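Local coordinates for EmGH1 (Erythrobacter marinus, PDB 5Z87), which probably hydrolyses beta-glucosidic bonds, as a glycoside hydrolase of family 3, at residues 60-68 with 344-355. Residues are numbered along the deposited sequence; the frame is centred on the assembly and turned at random.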
loop_
_atom_site.group_PDB
_atom_site.type_symbol
_atom_site.label_atom_id
_atom_site.label_comp_id
_atom_site.label_asym_id
_atom_site.label_seq_id
_atom_site.Cartn_x
_atom_site.Cartn_y
_atom_site.Cartn_z
ATOM N N ALA A 60 -4.709 -23.175 -34.730
ATOM C CA ALA A 60 -5.437 -22.841 -33.515
ATOM C C ALA A 60 -5.213 -23.879 -32.430
ATOM O O ALA A 60 -5.176 -23.538 -31.245
ATOM C CB ALA A 60 -6.925 -22.689 -33.817
ATOM N N ALA A 61 -5.038 -25.139 -32.807
ATOM C CA ALA A 61 -4.882 -26.181 -31.798
ATOM C C ALA A 61 -3.588 -26.003 -31.006
ATOM O O ALA A 61 -3.509 -26.411 -29.842
ATOM C CB ALA A 61 -4.932 -27.558 -32.467
ATOM N N GLN A 62 -2.570 -25.396 -31.619
ATOM C CA GLN A 62 -1.320 -25.106 -30.932
ATOM C C GLN A 62 -1.456 -24.025 -29.856
ATOM O O GLN A 62 -0.480 -23.769 -29.147
ATOM C CB GLN A 62 -0.253 -24.693 -31.957
ATOM C CG GLN A 62 0.042 -25.764 -33.010
ATOM C CD GLN A 62 0.686 -27.004 -32.413
ATOM O OE1 GLN A 62 1.689 -26.921 -31.692
ATOM N NE2 GLN A 62 0.091 -28.170 -32.684
ATOM N N LEU A 63 -2.622 -23.392 -29.703
ATOM C CA LEU A 63 -2.787 -22.321 -28.724
ATOM C C LEU A 63 -3.492 -22.786 -27.455
ATOM O O LEU A 63 -3.809 -21.957 -26.595
ATOM C CB LEU A 63 -3.546 -21.144 -29.346
ATOM C CG LEU A 63 -3.051 -20.710 -30.732
ATOM C CD1 LEU A 63 -3.724 -19.438 -31.175
ATOM C CD2 LEU A 63 -1.543 -20.527 -30.743
ATOM N N ASN A 64 -3.741 -24.086 -27.316
ATOM C CA ASN A 64 -4.429 -24.644 -26.158
ATOM C C ASN A 64 -3.442 -25.407 -25.284
ATOM O O ASN A 64 -2.552 -26.091 -25.801
ATOM C CB ASN A 64 -5.559 -25.579 -26.599
ATOM C CG ASN A 64 -6.482 -24.932 -27.617
ATOM O OD1 ASN A 64 -6.808 -23.759 -27.494
ATOM N ND2 ASN A 64 -6.906 -25.696 -28.628
ATOM N N CYS A 65 -3.602 -25.293 -23.960
ATOM C CA CYS A 65 -2.776 -26.025 -22.995
ATOM C C CYS A 65 -3.603 -26.439 -21.782
ATOM O O CYS A 65 -3.566 -25.783 -20.732
ATOM C CB CYS A 65 -1.576 -25.187 -22.555
ATOM S SG CYS A 65 -0.395 -26.079 -21.511
ATOM N N PRO A 66 -4.356 -27.535 -21.885
ATOM C CA PRO A 66 -5.106 -28.038 -20.726
ATOM C C PRO A 66 -4.191 -28.810 -19.786
ATOM O O PRO A 66 -3.011 -29.035 -20.060
ATOM C CB PRO A 66 -6.148 -28.973 -21.353
ATOM C CG PRO A 66 -5.398 -29.569 -22.526
ATOM C CD PRO A 66 -4.529 -28.413 -23.064
ATOM N N ARG A 67 -4.766 -29.218 -18.661
ATOM C CA ARG A 67 -4.066 -30.127 -17.771
ATOM C C ARG A 67 -3.889 -31.481 -18.445
ATOM O O ARG A 67 -4.776 -31.964 -19.155
ATOM C CB ARG A 67 -4.823 -30.281 -16.455
ATOM C CG ARG A 67 -3.909 -30.299 -15.248
ATOM C CD ARG A 67 -4.689 -30.346 -13.952
ATOM N NE ARG A 67 -4.996 -28.998 -13.497
ATOM C CZ ARG A 67 -4.203 -28.284 -12.704
ATOM N NH1 ARG A 67 -4.556 -27.044 -12.356
ATOM N NH2 ARG A 67 -3.061 -28.812 -12.269
ATOM N N ALA A 68 -2.730 -32.097 -18.205
ATOM C CA ALA A 68 -2.358 -33.324 -18.899
ATOM C C ALA A 68 -3.309 -34.482 -18.620
ATOM O O ALA A 68 -3.529 -35.320 -19.504
ATOM C CB ALA A 68 -0.939 -33.727 -18.506
ATOM N N ILE A 344 -0.616 -18.644 -25.901
ATOM C CA ILE A 344 -1.136 -19.960 -25.566
ATOM C C ILE A 344 -1.858 -19.881 -24.228
ATOM O O ILE A 344 -1.358 -19.278 -23.274
ATOM C CB ILE A 344 -0.023 -21.033 -25.552
ATOM C CG1 ILE A 344 -0.579 -22.378 -25.090
ATOM C CG2 ILE A 344 1.141 -20.607 -24.702
ATOM C CD1 ILE A 344 0.274 -23.561 -25.511
ATOM N N GLU A 345 -3.044 -20.477 -24.169
ATOM C CA GLU A 345 -3.913 -20.390 -23.013
ATOM C C GLU A 345 -3.734 -21.626 -22.138
ATOM O O GLU A 345 -3.986 -22.753 -22.572
ATOM C CB GLU A 345 -5.369 -20.245 -23.439
ATOM C CG GLU A 345 -6.311 -20.368 -22.284
ATOM C CD GLU A 345 -7.738 -20.384 -22.728
ATOM O OE1 GLU A 345 -8.568 -19.710 -22.085
ATOM O OE2 GLU A 345 -8.026 -21.056 -23.741
ATOM N N LEU A 346 -3.286 -21.403 -20.912
ATOM C CA LEU A 346 -3.211 -22.442 -19.896
ATOM C C LEU A 346 -4.581 -22.534 -19.236
ATOM O O LEU A 346 -4.963 -21.667 -18.446
ATOM C CB LEU A 346 -2.113 -22.106 -18.897
ATOM C CG LEU A 346 -2.055 -22.988 -17.662
ATOM C CD1 LEU A 346 -1.684 -24.415 -18.042
ATOM C CD2 LEU A 346 -1.043 -22.393 -16.682
ATOM N N ALA A 347 -5.342 -23.571 -19.585
ATOM C CA ALA A 347 -6.705 -23.721 -19.086
ATOM C C ALA A 347 -7.320 -25.032 -19.558
ATOM O O ALA A 347 -6.949 -25.554 -20.613
ATOM C CB ALA A 347 -7.592 -22.552 -19.536
ATOM N N ASN A 348 -8.248 -25.574 -18.779
ATOM C CA ASN A 348 -9.125 -26.635 -19.240
ATOM C C ASN A 348 -10.338 -26.006 -19.901
ATOM O O ASN A 348 -10.908 -25.045 -19.378
ATOM C CB ASN A 348 -9.588 -27.525 -18.088
ATOM C CG ASN A 348 -8.524 -28.460 -17.614
ATOM O OD1 ASN A 348 -7.508 -28.669 -18.286
ATOM N ND2 ASN A 348 -8.737 -29.031 -16.441
ATOM N N ASN A 349 -10.735 -26.557 -21.047
ATOM C CA ASN A 349 -11.887 -26.048 -21.778
ATOM C C ASN A 349 -11.797 -24.531 -21.931
ATOM O O ASN A 349 -12.707 -23.787 -21.569
ATOM C CB ASN A 349 -13.181 -26.462 -21.073
ATOM C CG ASN A 349 -14.412 -26.145 -21.880
ATOM O OD1 ASN A 349 -14.382 -26.167 -23.103
ATOM N ND2 ASN A 349 -15.509 -25.838 -21.196
ATOM N N GLY A 350 -10.662 -24.071 -22.437
ATOM C CA GLY A 350 -10.365 -22.652 -22.446
ATOM C C GLY A 350 -11.203 -21.861 -23.435
ATOM O O GLY A 350 -11.890 -22.394 -24.311
ATOM N N VAL A 351 -11.144 -20.537 -23.287
ATOM C CA VAL A 351 -11.860 -19.684 -24.223
ATOM C C VAL A 351 -11.158 -19.646 -25.580
ATOM O O VAL A 351 -11.798 -19.328 -26.592
ATOM C CB VAL A 351 -12.067 -18.264 -23.643
ATOM C CG1 VAL A 351 -12.847 -18.329 -22.339
ATOM C CG2 VAL A 351 -10.736 -17.532 -23.449
ATOM N N TYR A 352 -9.864 -19.989 -25.642
ATOM C CA TYR A 352 -9.208 -20.046 -26.946
ATOM C C TYR A 352 -9.771 -21.139 -27.846
ATOM O O TYR A 352 -9.482 -21.131 -29.043
ATOM C CB TYR A 352 -7.703 -20.253 -26.802
ATOM C CG TYR A 352 -6.920 -18.975 -26.659
ATOM C CD1 TYR A 352 -7.556 -17.780 -26.327
ATOM C CD2 TYR A 352 -5.541 -18.963 -26.840
ATOM C CE1 TYR A 352 -6.830 -16.583 -26.191
ATOM C CE2 TYR A 352 -4.799 -17.775 -26.702
ATOM C CZ TYR A 352 -5.458 -16.591 -26.380
ATOM O OH TYR A 352 -4.734 -15.434 -26.243
ATOM N N LEU A 353 -10.564 -22.070 -27.309
ATOM C CA LEU A 353 -11.223 -23.046 -28.161
ATOM C C LEU A 353 -12.223 -22.383 -29.106
ATOM O O LEU A 353 -12.583 -22.977 -30.125
ATOM C CB LEU A 353 -11.913 -24.117 -27.313
ATOM C CG LEU A 353 -11.045 -25.288 -26.808
ATOM C CD1 LEU A 353 -9.809 -24.829 -26.068
ATOM C CD2 LEU A 353 -11.829 -26.244 -25.918
ATOM N N MET A 354 -12.653 -21.155 -28.806
ATOM C CA MET A 354 -13.546 -20.400 -29.679
ATOM C C MET A 354 -12.817 -19.705 -30.821
ATOM O O MET A 354 -13.479 -19.161 -31.708
ATOM C CB MET A 354 -14.320 -19.337 -28.878
ATOM C CG MET A 354 -15.212 -19.878 -27.767
ATOM S SD MET A 354 -15.893 -18.551 -26.731
ATOM C CE MET A 354 -16.657 -19.516 -25.426
ATOM N N LEU A 355 -11.482 -19.686 -30.817
ATOM C CA LEU A 355 -10.754 -18.897 -31.810
ATOM C C LEU A 355 -11.065 -19.294 -33.256
ATOM O O LEU A 355 -11.277 -18.388 -34.083
ATOM C CB LEU A 355 -9.253 -18.978 -31.526
ATOM C CG LEU A 355 -8.740 -18.309 -30.258
ATOM C CD1 LEU A 355 -7.216 -18.414 -30.210
ATOM C CD2 LEU A 355 -9.190 -16.855 -30.187
HETATM O O HOH W 1 -7.580 -22.255 -30.636
HETATM O O HOH W 2 -7.127 -23.230 -24.655
#
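N64 pairs with E345, and C65 with L346, in a short parallel bridge; the N64 and E345 side chains share one face, those of C65 and L346 the other. E345, with CG anti to the backbone N (chi1 171°) and the chain extended beyond it, is long enough to carry its carboxylate to the first residues of the 3-10 segment 351-353. There OE1 takes the amide N of V351 on its syn lone pair, and OE2 receives the amide N of Y352 at 2.9 Å, out of the carboxylate plane. A water donates to both E345 OE2 and N64 OD1, joining the two side chains. N64 OD1 also lies 3.5 Å from L353 CD1.

On the other face, C65 CB meets I344 CD1 at 3.8 Å, and SG comes near L346 CD1; a small, weakly polar side chain suits this buried place. L63 O accepts an almost straight bond from E345 N (174°) and also lies at the Y352 ring edge, 3.5 Å from CD2. Beyond the bridge, the asparagine N348 offers OD1 to the backbone N-H of R67 at 2.8 Å, in its carbonyl plane.

An alanine in place of E345 would probably leave the amides of V351 and Y352 without their carboxylate acceptor and the water on N64 OD1 without its second mate. The buried carboxylate thus holds strand 345-346 to the 3-10 segment after it and, through water, to N64 of strand 64-65, within the TIM-barrel-type N-terminal domain.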